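Local coordinates for putative chemotaxis protein (Desulfovibrio vulgaris str. Hildenborough, PDB 3H4Y) that probably acts in chemotaxis as a CheX-like phosphatase that would dephosphorylate a response regulator of the CheY type, at residues I50-H55 / M112-S117; P136-P141 / V151-E156; G44-V49 / D90-V95; A25-Q30 / I70-G75. All coordinates share one frame; numbering follows the deposited sequence.

Contact 1: residues I50-H55 / M112-S117; sequences IGITGH and MVFQGS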
loop_
_atom_site.group_PDB
_atom_site.type_symbol
_atom_site.label_atom_id
_atom_site.label_comp_id
_atom_site.label_asym_id
_atom_site.label_seq_id
_atom_site.Cartn_x
_atom_site.Cartn_y
_atom_site.Cartn_z
ATOM N N ILE A 50 1.381 -3.524 3.195
ATOM C CA ILE A 50 1.792 -4.805 2.614
ATOM C C ILE A 50 0.541 -5.503 2.140
ATOM O O ILE A 50 -0.463 -5.573 2.845
ATOM C CB ILE A 50 2.530 -5.676 3.630
ATOM C CG1 ILE A 50 3.925 -5.084 3.859
ATOM C CG2 ILE A 50 2.543 -7.172 3.220
ATOM C CD1 ILE A 50 4.724 -5.758 4.946
ATOM N N GLY A 51 0.599 -6.056 0.942
ATOM C CA GLY A 51 -0.490 -6.887 0.418
ATOM C C GLY A 51 -0.245 -8.329 0.785
ATOM O O GLY A 51 0.897 -8.807 0.736
ATOM N N ILE A 52 -1.313 -9.023 1.162
ATOM C CA ILE A 52 -1.234 -10.444 1.522
ATOM C C ILE A 52 -2.160 -11.240 0.577
ATOM O O ILE A 52 -3.229 -10.763 0.148
ATOM C CB ILE A 52 -1.544 -10.688 3.040
ATOM C CG1 ILE A 52 -2.964 -10.298 3.431
ATOM C CG2 ILE A 52 -0.495 -9.988 3.900
ATOM C CD1 ILE A 52 -3.347 -10.489 4.914
ATOM N N THR A 53 -1.727 -12.446 0.265
ATOM C CA THR A 53 -2.397 -13.282 -0.724
ATOM C C THR A 53 -2.496 -14.714 -0.264
ATOM O O THR A 53 -1.763 -15.141 0.623
ATOM C CB THR A 53 -1.629 -13.255 -2.072
ATOM O OG1 THR A 53 -0.336 -13.840 -1.932
ATOM C CG2 THR A 53 -1.498 -11.818 -2.624
ATOM N N GLY A 54 -3.392 -15.472 -0.901
ATOM C CA GLY A 54 -3.565 -16.893 -0.593
ATOM C C GLY A 54 -4.995 -17.262 -0.977
ATOM O O GLY A 54 -5.606 -16.625 -1.852
ATOM N N HIS A 55 -5.540 -18.236 -0.265
ATOM C CA HIS A 55 -6.950 -18.595 -0.420
ATOM C C HIS A 55 -7.837 -17.357 -0.148
ATOM O O HIS A 55 -8.867 -17.161 -0.803
ATOM C CB HIS A 55 -7.271 -19.770 0.500
ATOM C CG HIS A 55 -8.725 -20.130 0.544
ATOM N ND1 HIS A 55 -9.443 -20.476 -0.582
ATOM C CD2 HIS A 55 -9.588 -20.218 1.585
ATOM C CE1 HIS A 55 -10.692 -20.746 -0.237
ATOM N NE2 HIS A 55 -10.805 -20.601 1.071
HETATM N N MSE A 112 -4.716 -20.095 8.738
HETATM C CA MSE A 112 -4.827 -19.157 7.628
HETATM C C MSE A 112 -3.468 -18.821 7.066
HETATM O O MSE A 112 -2.714 -18.089 7.671
HETATM C CB MSE A 112 -5.519 -17.892 8.071
HETATM C CG MSE A 112 -6.998 -17.992 7.945
HETATM SE SE MSE A 112 -7.663 -16.246 8.231
HETATM C CE MSE A 112 -7.525 -16.236 10.147
ATOM N N VAL A 113 -3.177 -19.375 5.899
ATOM C CA VAL A 113 -1.885 -19.199 5.244
ATOM C C VAL A 113 -1.933 -18.069 4.232
ATOM O O VAL A 113 -2.721 -18.103 3.280
ATOM C CB VAL A 113 -1.486 -20.455 4.510
ATOM C CG1 VAL A 113 -0.154 -20.262 3.836
ATOM C CG2 VAL A 113 -1.432 -21.647 5.515
ATOM N N PHE A 114 -1.077 -17.068 4.486
ATOM C CA PHE A 114 -0.902 -15.906 3.620
ATOM C C PHE A 114 0.547 -15.737 3.240
ATOM O O PHE A 114 1.434 -15.872 4.099
ATOM C CB PHE A 114 -1.270 -14.634 4.359
ATOM C CG PHE A 114 -2.721 -14.475 4.687
ATOM C CD1 PHE A 114 -3.626 -14.002 3.727
ATOM C CD2 PHE A 114 -3.170 -14.736 5.967
ATOM C CE1 PHE A 114 -4.935 -13.795 4.046
ATOM C CE2 PHE A 114 -4.515 -14.561 6.309
ATOM C CZ PHE A 114 -5.407 -14.092 5.362
ATOM N N GLN A 115 0.761 -15.377 1.985
ATOM C CA GLN A 115 2.018 -14.857 1.485
ATOM C C GLN A 115 1.964 -13.323 1.604
ATOM O O GLN A 115 0.886 -12.723 1.632
ATOM C CB GLN A 115 2.202 -15.270 0.026
ATOM C CG GLN A 115 2.612 -16.778 -0.165
ATOM C CD GLN A 115 1.571 -17.838 0.286
ATOM O OE1 GLN A 115 0.511 -17.999 -0.330
ATOM N NE2 GLN A 115 1.919 -18.614 1.326
ATOM N N GLY A 116 3.116 -12.694 1.761
ATOM C CA GLY A 116 3.181 -11.250 1.884
ATOM C C GLY A 116 4.085 -10.605 0.844
ATOM O O GLY A 116 5.144 -11.124 0.507
ATOM N N SER A 117 3.705 -9.396 0.432
ATOM C CA SER A 117 4.495 -8.590 -0.479
ATOM C C SER A 117 5.588 -7.812 0.289
ATOM O O SER A 117 5.654 -7.794 1.520
ATOM C CB SER A 117 3.564 -7.601 -1.209
ATOM O OG SER A 117 3.190 -6.517 -0.366
HETATM O O HOH W 1 -0.361 -16.549 -2.415
HETATM O O HOH W 2 -3.768 -19.706 1.569
#

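Contact 2: residues P136-P141 / V151-E156; sequences PIMAIP and VEFCFE. With MRD ((4R)-2-methylpentane-2,4-diol), chain C.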
loop_
_atom_site.group_PDB
_atom_site.type_symbol
_atom_site.label_atom_id
_atom_site.label_comp_id
_atom_site.label_asym_id
_atom_site.label_seq_id
_atom_site.Cartn_x
_atom_site.Cartn_y
_atom_site.Cartn_z
ATOM N N PRO A 136 -14.997 -6.422 6.859
ATOM C CA PRO A 136 -14.638 -5.418 7.842
ATOM C C PRO A 136 -13.122 -5.471 8.012
ATOM O O PRO A 136 -12.485 -6.507 7.782
ATOM C CB PRO A 136 -15.300 -5.915 9.130
ATOM C CG PRO A 136 -16.257 -6.966 8.727
ATOM C CD PRO A 136 -15.773 -7.523 7.452
ATOM N N ILE A 137 -12.575 -4.374 8.482
ATOM C CA ILE A 137 -11.132 -4.232 8.659
ATOM C C ILE A 137 -10.823 -4.218 10.156
ATOM O O ILE A 137 -11.489 -3.511 10.889
ATOM C CB ILE A 137 -10.691 -2.919 8.003
ATOM C CG1 ILE A 137 -10.826 -3.012 6.473
ATOM C CG2 ILE A 137 -9.211 -2.570 8.367
ATOM C CD1 ILE A 137 -10.922 -1.612 5.802
HETATM N N MSE A 138 -9.842 -5.006 10.584
HETATM C CA MSE A 138 -9.355 -5.025 11.988
HETATM C C MSE A 138 -8.386 -3.861 12.177
HETATM O O MSE A 138 -7.517 -3.604 11.324
HETATM C CB MSE A 138 -8.610 -6.328 12.322
HETATM C CG MSE A 138 -8.120 -6.453 13.788
HETATM SE SE MSE A 138 -6.534 -7.607 13.885
HETATM C CE MSE A 138 -5.224 -6.335 13.236
ATOM N N ALA A 139 -8.543 -3.135 13.278
ATOM C CA ALA A 139 -7.586 -2.121 13.662
ATOM C C ALA A 139 -7.234 -2.282 15.131
ATOM O O ALA A 139 -8.089 -2.631 15.955
ATOM C CB ALA A 139 -8.126 -0.752 13.416
ATOM N N ILE A 140 -5.963 -2.029 15.452
ATOM C CA ILE A 140 -5.484 -2.080 16.843
ATOM C C ILE A 140 -4.619 -0.844 17.034
ATOM O O ILE A 140 -3.564 -0.701 16.370
ATOM C CB ILE A 140 -4.655 -3.350 17.186
ATOM C CG1 ILE A 140 -5.350 -4.648 16.748
ATOM C CG2 ILE A 140 -4.287 -3.388 18.723
ATOM C CD1 ILE A 140 -4.401 -5.828 16.690
ATOM N N PRO A 141 -5.077 0.070 17.897
ATOM C CA PRO A 141 -4.194 1.186 18.218
ATOM C C PRO A 141 -3.114 0.726 19.212
ATOM O O PRO A 141 -3.356 -0.142 20.056
ATOM C CB PRO A 141 -5.126 2.182 18.879
ATOM C CG PRO A 141 -6.189 1.322 19.563
ATOM C CD PRO A 141 -6.337 0.085 18.671
ATOM N N VAL A 151 -2.207 -0.528 13.790
ATOM C CA VAL A 151 -2.016 -1.701 12.945
ATOM C C VAL A 151 -3.382 -2.160 12.390
ATOM O O VAL A 151 -4.364 -2.258 13.139
ATOM C CB VAL A 151 -1.344 -2.876 13.711
ATOM C CG1 VAL A 151 -1.274 -4.171 12.819
ATOM C CG2 VAL A 151 0.044 -2.462 14.224
ATOM N N GLU A 152 -3.453 -2.374 11.067
ATOM C CA GLU A 152 -4.681 -2.865 10.438
ATOM C C GLU A 152 -4.418 -4.156 9.670
ATOM O O GLU A 152 -3.314 -4.410 9.229
ATOM C CB GLU A 152 -5.299 -1.826 9.488
ATOM C CG GLU A 152 -5.771 -0.578 10.123
ATOM C CD GLU A 152 -6.659 0.189 9.160
ATOM O OE1 GLU A 152 -6.303 0.276 7.955
ATOM O OE2 GLU A 152 -7.716 0.710 9.584
ATOM N N PHE A 153 -5.478 -4.941 9.498
ATOM C CA PHE A 153 -5.432 -6.246 8.830
ATOM C C PHE A 153 -6.809 -6.490 8.265
ATOM O O PHE A 153 -7.815 -6.245 8.942
ATOM C CB PHE A 153 -5.149 -7.341 9.896
ATOM C CG PHE A 153 -5.339 -8.789 9.451
ATOM C CD1 PHE A 153 -4.656 -9.346 8.370
ATOM C CD2 PHE A 153 -6.135 -9.621 10.221
ATOM C CE1 PHE A 153 -4.803 -10.680 8.040
ATOM C CE2 PHE A 153 -6.290 -10.951 9.910
ATOM C CZ PHE A 153 -5.619 -11.479 8.812
ATOM N N CYS A 154 -6.857 -6.981 7.031
ATOM C CA CYS A 154 -8.137 -7.423 6.472
ATOM C C CYS A 154 -7.893 -8.511 5.461
ATOM O O CYS A 154 -6.781 -8.656 4.932
ATOM C CB CYS A 154 -8.863 -6.258 5.805
ATOM S SG CYS A 154 -7.996 -5.506 4.389
ATOM N N PHE A 155 -8.925 -9.312 5.213
ATOM C CA PHE A 155 -8.884 -10.273 4.121
ATOM C C PHE A 155 -10.323 -10.560 3.678
ATOM O O PHE A 155 -11.277 -10.341 4.429
ATOM C CB PHE A 155 -8.144 -11.601 4.463
ATOM C CG PHE A 155 -8.780 -12.387 5.580
ATOM C CD1 PHE A 155 -9.839 -13.239 5.341
ATOM C CD2 PHE A 155 -8.302 -12.267 6.868
ATOM C CE1 PHE A 155 -10.421 -13.954 6.375
ATOM C CE2 PHE A 155 -8.857 -12.990 7.911
ATOM C CZ PHE A 155 -9.925 -13.833 7.668
ATOM N N GLU A 156 -10.425 -11.040 2.448
ATOM C CA GLU A 156 -11.700 -11.439 1.840
ATOM C C GLU A 156 -11.454 -12.658 0.980
ATOM O O GLU A 156 -10.320 -12.947 0.527
ATOM C CB GLU A 156 -12.286 -10.320 0.984
ATOM C CG GLU A 156 -11.521 -10.036 -0.273
ATOM C CD GLU A 156 -12.201 -8.980 -1.144
ATOM O OE1 GLU A 156 -12.966 -8.162 -0.616
ATOM O OE2 GLU A 156 -11.949 -8.993 -2.356
ATOM O OXT GLU A 156 -12.438 -13.347 0.664
HETATM C C1 MRD C . -11.265 -8.393 9.955
HETATM C C2 MRD C . -10.944 -9.392 8.860
HETATM O O2 MRD C . -11.007 -8.730 7.569
HETATM C CM MRD C . -9.485 -9.777 9.109
HETATM C C3 MRD C . -11.772 -10.663 9.155
HETATM C C4 MRD C . -12.926 -11.235 8.308
HETATM O O4 MRD C . -12.842 -10.948 6.912
HETATM C C5 MRD C . -14.272 -10.769 8.838
#

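Contact 3: residues G44-V49 / D90-V95; sequences GDVSAV and DAVGEV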
loop_
_atom_site.group_PDB
_atom_site.type_symbol
_atom_site.label_atom_id
_atom_site.label_comp_id
_atom_site.label_asym_id
_atom_site.label_seq_id
_atom_site.Cartn_x
_atom_site.Cartn_y
_atom_site.Cartn_z
ATOM N N GLY A 44 -2.637 9.219 9.665
ATOM C CA GLY A 44 -1.369 9.438 10.311
ATOM C C GLY A 44 -0.390 10.127 9.414
ATOM O O GLY A 44 -0.781 10.735 8.437
ATOM N N ASP A 45 0.883 10.056 9.776
ATOM C CA ASP A 45 1.933 10.817 9.085
ATOM C C ASP A 45 2.917 9.950 8.281
ATOM O O ASP A 45 3.526 10.423 7.314
ATOM C CB ASP A 45 2.663 11.702 10.087
ATOM C CG ASP A 45 1.693 12.570 10.878
ATOM O OD1 ASP A 45 0.791 13.208 10.245
ATOM O OD2 ASP A 45 1.805 12.616 12.121
ATOM N N VAL A 46 3.185 8.738 8.757
ATOM C CA VAL A 46 4.039 7.792 8.042
ATOM C C VAL A 46 3.382 6.428 8.158
ATOM O O VAL A 46 3.070 5.983 9.272
ATOM C CB VAL A 46 5.485 7.723 8.617
ATOM C CG1 VAL A 46 6.399 6.991 7.603
ATOM C CG2 VAL A 46 6.041 9.155 8.926
ATOM N N SER A 47 3.140 5.768 7.039
ATOM C CA SER A 47 2.563 4.446 7.070
ATOM C C SER A 47 3.355 3.506 6.200
ATOM O O SER A 47 4.138 3.935 5.314
ATOM C CB SER A 47 1.150 4.454 6.483
ATOM O OG SER A 47 0.251 5.274 7.236
ATOM N N ALA A 48 3.109 2.200 6.408
ATOM C CA ALA A 48 3.502 1.230 5.426
ATOM C C ALA A 48 2.370 0.248 5.173
ATOM O O ALA A 48 1.666 -0.127 6.099
ATOM C CB ALA A 48 4.819 0.443 5.822
ATOM N N VAL A 49 2.278 -0.209 3.928
ATOM C CA VAL A 49 1.217 -1.127 3.474
ATOM C C VAL A 49 1.886 -2.340 2.848
ATOM O O VAL A 49 2.845 -2.190 2.107
ATOM C CB VAL A 49 0.258 -0.445 2.461
ATOM C CG1 VAL A 49 -0.742 -1.448 1.840
ATOM C CG2 VAL A 49 -0.493 0.737 3.107
ATOM N N ASP A 90 12.967 3.372 5.354
ATOM C CA ASP A 90 13.534 2.019 5.445
ATOM C C ASP A 90 13.169 1.381 6.759
ATOM O O ASP A 90 12.777 0.205 6.766
ATOM C CB ASP A 90 15.051 2.029 5.243
ATOM C CG ASP A 90 15.458 2.439 3.848
ATOM O OD1 ASP A 90 14.627 2.428 2.900
ATOM O OD2 ASP A 90 16.652 2.740 3.691
ATOM N N ALA A 91 13.214 2.144 7.844
ATOM C CA ALA A 91 12.838 1.660 9.174
ATOM C C ALA A 91 11.361 1.257 9.282
ATOM O O ALA A 91 11.085 0.146 9.764
ATOM C CB ALA A 91 13.140 2.708 10.230
ATOM N N VAL A 92 10.435 2.149 8.884
ATOM C CA VAL A 92 9.007 1.857 8.891
ATOM C C VAL A 92 8.744 0.662 7.982
ATOM O O VAL A 92 7.974 -0.204 8.341
ATOM C CB VAL A 92 8.115 3.083 8.541
ATOM C CG1 VAL A 92 6.684 2.718 8.407
ATOM C CG2 VAL A 92 8.268 4.138 9.671
ATOM N N GLY A 93 9.363 0.630 6.805
ATOM C CA GLY A 93 9.198 -0.525 5.913
ATOM C C GLY A 93 9.657 -1.837 6.563
ATOM O O GLY A 93 8.950 -2.847 6.499
ATOM N N GLU A 94 10.841 -1.803 7.185
ATOM C CA GLU A 94 11.394 -2.986 7.820
ATOM C C GLU A 94 10.533 -3.456 8.972
ATOM O O GLU A 94 10.322 -4.678 9.130
ATOM C CB GLU A 94 12.819 -2.748 8.314
ATOM C CG GLU A 94 13.809 -2.694 7.186
ATOM C CD GLU A 94 15.146 -2.123 7.610
ATOM O OE1 GLU A 94 15.413 -2.094 8.846
ATOM O OE2 GLU A 94 15.902 -1.698 6.701
ATOM N N VAL A 95 10.118 -2.532 9.839
ATOM C CA VAL A 95 9.254 -2.897 10.946
ATOM C C VAL A 95 7.955 -3.542 10.455
ATOM O O VAL A 95 7.500 -4.584 10.966
ATOM C CB VAL A 95 8.938 -1.661 11.841
ATOM C CG1 VAL A 95 7.664 -1.859 12.657
ATOM C CG2 VAL A 95 10.088 -1.406 12.727
#

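Contact 4: residues A25-Q30 / I70-G75; sequences AGIQPQ and IALVKG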
loop_
_atom_site.group_PDB
_atom_site.type_symbol
_atom_site.label_atom_id
_atom_site.label_comp_id
_atom_site.label_asym_id
_atom_site.label_seq_id
_atom_site.Cartn_x
_atom_site.Cartn_y
_atom_site.Cartn_z
ATOM N N ALA A 25 13.748 -1.897 18.139
ATOM C CA ALA A 25 13.799 -0.487 18.547
ATOM C C ALA A 25 13.920 -0.209 20.036
ATOM O O ALA A 25 14.086 0.958 20.437
ATOM C CB ALA A 25 12.510 0.201 18.022
ATOM N N GLY A 26 13.848 -1.260 20.863
ATOM C CA GLY A 26 13.827 -1.113 22.303
ATOM C C GLY A 26 12.586 -0.413 22.826
ATOM O O GLY A 26 12.636 0.226 23.879
ATOM N N ILE A 27 11.480 -0.530 22.094
ATOM C CA ILE A 27 10.203 0.107 22.442
ATOM C C ILE A 27 9.196 -0.967 22.762
ATOM O O ILE A 27 9.040 -1.929 22.004
ATOM C CB ILE A 27 9.679 1.007 21.279
ATOM C CG1 ILE A 27 10.641 2.157 21.058
ATOM C CG2 ILE A 27 8.216 1.487 21.542
ATOM C CD1 ILE A 27 10.396 2.945 19.766
ATOM N N GLN A 28 8.542 -0.843 23.914
ATOM C CA GLN A 28 7.487 -1.786 24.313
ATOM C C GLN A 28 6.137 -1.094 24.068
ATOM O O GLN A 28 5.693 -0.296 24.891
ATOM C CB GLN A 28 7.651 -2.162 25.783
ATOM C CG GLN A 28 8.950 -2.886 26.091
ATOM C CD GLN A 28 8.977 -4.315 25.601
ATOM O OE1 GLN A 28 10.048 -4.903 25.470
ATOM N NE2 GLN A 28 7.804 -4.892 25.348
ATOM N N PRO A 29 5.472 -1.391 22.931
ATOM C CA PRO A 29 4.219 -0.707 22.620
ATOM C C PRO A 29 3.063 -1.330 23.410
ATOM O O PRO A 29 3.044 -2.550 23.629
ATOM C CB PRO A 29 4.064 -0.955 21.118
ATOM C CG PRO A 29 4.706 -2.279 20.923
ATOM C CD PRO A 29 5.823 -2.378 21.900
ATOM N N GLN A 30 2.111 -0.492 23.812
ATOM C CA GLN A 30 0.949 -0.937 24.575
ATOM C C GLN A 30 -0.255 -0.956 23.664
ATOM O O GLN A 30 -0.694 0.099 23.212
ATOM C CB GLN A 30 0.698 0.042 25.729
ATOM C CG GLN A 30 -0.634 -0.142 26.469
ATOM C CD GLN A 30 -0.679 -1.462 27.191
ATOM O OE1 GLN A 30 0.143 -1.706 28.069
ATOM N NE2 GLN A 30 -1.637 -2.337 26.820
ATOM N N ILE A 70 9.465 9.114 14.507
ATOM C CA ILE A 70 10.797 9.678 14.779
ATOM C C ILE A 70 11.474 8.909 15.916
ATOM O O ILE A 70 12.651 8.535 15.826
ATOM C CB ILE A 70 10.733 11.184 15.092
ATOM C CG1 ILE A 70 10.372 11.962 13.830
ATOM C CG2 ILE A 70 12.073 11.692 15.643
ATOM C CD1 ILE A 70 9.955 13.436 14.115
ATOM N N ALA A 71 10.733 8.628 16.989
ATOM C CA ALA A 71 11.281 7.894 18.103
ATOM C C ALA A 71 11.606 6.468 17.758
ATOM O O ALA A 71 12.618 5.906 18.245
ATOM C CB ALA A 71 10.286 7.939 19.299
ATOM N N LEU A 72 10.772 5.869 16.921
ATOM C CA LEU A 72 11.035 4.528 16.409
ATOM C C LEU A 72 12.364 4.472 15.669
ATOM O O LEU A 72 13.186 3.605 15.916
ATOM C CB LEU A 72 9.927 4.111 15.453
ATOM C CG LEU A 72 10.138 2.800 14.715
ATOM C CD1 LEU A 72 9.849 1.672 15.711
ATOM C CD2 LEU A 72 9.217 2.697 13.532
ATOM N N VAL A 73 12.570 5.415 14.760
ATOM C CA VAL A 73 13.786 5.418 13.958
ATOM C C VAL A 73 15.016 5.653 14.822
ATOM O O VAL A 73 16.053 4.972 14.673
ATOM C CB VAL A 73 13.683 6.444 12.767
ATOM C CG1 VAL A 73 15.031 6.534 12.046
ATOM C CG2 VAL A 73 12.567 6.036 11.843
ATOM N N LYS A 74 14.917 6.564 15.785
ATOM C CA LYS A 74 16.014 6.763 16.723
ATOM C C LYS A 74 16.304 5.479 17.502
ATOM O O LYS A 74 17.458 5.125 17.718
ATOM C CB LYS A 74 15.694 7.889 17.701
ATOM C CG LYS A 74 15.723 9.264 17.092
ATOM C CD LYS A 74 15.319 10.324 18.136
ATOM C CE LYS A 74 15.207 11.722 17.520
ATOM N NZ LYS A 74 14.465 12.679 18.424
ATOM N N GLY A 75 15.264 4.782 17.961
ATOM C CA GLY A 75 15.496 3.531 18.693
ATOM C C GLY A 75 16.173 2.457 17.849
ATOM O O GLY A 75 17.002 1.686 18.351
#

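Contact 1: residues I50-H55 / M112-S117
Residues 50-55 and 112-117 form an antiparallel strand pair at the edge of the six-stranded sheet, where strand 47-54 meets strand 114-124, the outermost strand of this chain's sheet. The two short strand segments run at 145° to each other, N to C. Thr53 and Gln115 make the hydrogen-bonded pair: Thr53 N reaches Gln115 O at 3.0 Å, and Gln115 N returns to Thr53 O at 2.9 Å. Ile52 and Gly116 follow as a non-hydrogen-bonded pair. Next along, Ser117 N donates to Gly51 O. The Ser117 hydroxyl takes the return bond itself: its chi1 of 76° sets OG between the backbone N and the carbonyl carbon, and there it accepts from Gly51 N at 2.9 Å.

On the face with Ile52, CD1 of that residue lies over one face of the Phe114 ring, 3.9 Å from the centroid, in a CH-pi contact. Ile52 and Phe114 both also pack on Phe153, and Ile52 touches Arg104 of helix 84-109. The other face, with Thr53 and Gln115, meets the second subunit, where Thr53 OG1 hydrogen-bonds Thr53 OG1 of that chain. A water joins the same Thr53 OG1 to Gln115 OE1, to which it donates at 2.7 Å.

Contact 2: residues P136-P141 / V151-E156
Met138, a selenomethionine, faces Phe153 across the antiparallel hairpin of strands 137-144 and 147-155. Its CB lies 3.5 Å from Phe153 O. CG is anti to the backbone N (chi1 -178°), which carries the chain along the sheet surface. SE then comes to the edge of the Phe153 ring, 5.5 Å from the centroid, a Met-aromatic contact. The chain bends at chi3 (77°), and CE turns back to Phe153 CB at 3.5 Å. Paired bonds between Met138 and Phe153 hold the backbones together, with Met138 N donating to Phe153 O at 2.9 Å. Ile140 and Val151 form the next hydrogen-bonded pair.

On the opposite face, Ile137 CG2 rests 3.8 Å from Glu152 OE2, an oxygen that is hydrogen-bonded to Asn40 ND2. Where the strands part, a methylpentanediol, probably from the crystallisation liquor, bridges them: its O2 donates to Pro136 O at 2.7 Å and accepts from Phe155 N at 3.2 Å.

Strands 30-37 and 58-64 flank the hairpin in the sheet. Helix 10-25 covers the Met138 face: Phe13 packs on Met138, Val151 and Phe153, and Ala10 on Ile140. His131 of strand 127-131 touches Ile137, Glu152 and Cys154 on the other.

Contact 3: residues G44-V49 / D90-V95
Val92, Ala48 and Val46 carry this contact between helix 84-109 and strand 47-54. Val92 has the most surface buried, and its two methyl groups divide the work. A chi1 of 174° turns CG1 away from the Val92 N, and this methyl reaches Ala48 CB at 3.9 Å. Val92 CG1 also lies 4.1 Å from Ser47 C, so it rests on the strand backbone as well. The other methyl faces Val46. In the conformer given here, one of two, Val46 CG1 lies 4.0 Å from Val92 CG2. Val46 and Ala48 both point toward the helix.

Ala48 is small, and the helix backbone comes close beside it. Its CB lies 4.5 Å from Gly93 CA, and the CA atoms of Ala48 and Gly93 are 6.0 Å apart. The axes of the short segments approach to 8.0 Å and lie 45° apart in direction.

Ser47 points away from the helix, to the other side of the sheet. There its OG is hydrogen-bonded to His127 and Thr63. Asp45 and Val46 both face Phe64 in a classic beta bulge, where the chain turns a corner before the strand proper. Together these features make an apolar helix-on-sheet contact in an alpha+beta fold. It lies within the CheX phosphatase family region, with the long helix laid against one face of the antiparallel sheet.

Contact 4: residues A25-Q30 / I70-G75
Ala25 and Ile27 meet Leu72 and Gly75 where the chain leaves helix 10-25 and passes helix 66-77. Leu72 is the central apolar partner on the second helix. Its chi2 of 77°, with chi1 at 173°, turns CD1 to within 3.8 Å of Ala25 CB. Its CA bond to CB does not itself aim at the loop; the branch beyond it makes the approach.

Ile27 reaches the helix with the end of its longer branch. CG1 lies beside the backbone N (chi1 -64°), opposite the carbonyl carbon, and the branch is extended from there. CD1 therefore arrives 3.8 Å from Leu72 CA, and it lies 4.0 Å from Ala71 O. It is also 4.3 Å from Leu72 CD1, a looser apolar contact.

Gly75 meets the end of helix 10-25 through its backbone. Gly75 CA approaches Ala25 O at 3.4 Å in a CA-H...O contact, so backbone meets backbone here. The next residue after Ala25, Gly26, takes a positive phi and turns the chain out of the helix.

Ile27 also touches Thr144 of strand 137-144, and its backbone bonds back to Leu21 of helix 10-25. On the far side of helix 66-77, Val73 packs on Asp87, Thr88 and Ala91 of helix 84-109. The contact thus ties the exit of helix 10-25 to helix 66-77, ahead of strand 30-37.

Overall arrangement
Contacts 1, 2 and 3 all reach the six-stranded antiparallel sheet. Contact 1 lies at its edge, contact 2 in the hairpin that comes last in the sequence, and contact 3 where helix 84-109 covers the sheet. Contacts 1 and 3 share strand 47-54 and have centres 18 Å apart. Contacts 1 and 2 touch through Ile52 and Phe153, and through Phe114 and Phe155. Contact 4 lies off the sheet, its centre about 27 Å from that of contact 1, and meets contact 3 through Val73 and Ala91. Contacts 1, 3 and 4 interleave along the chain; contact 2 opens only after all three have closed. Two touching pairs result, 1 with 2 and 3 with 4, while strand 47-54 joins contact 1 to contact 3.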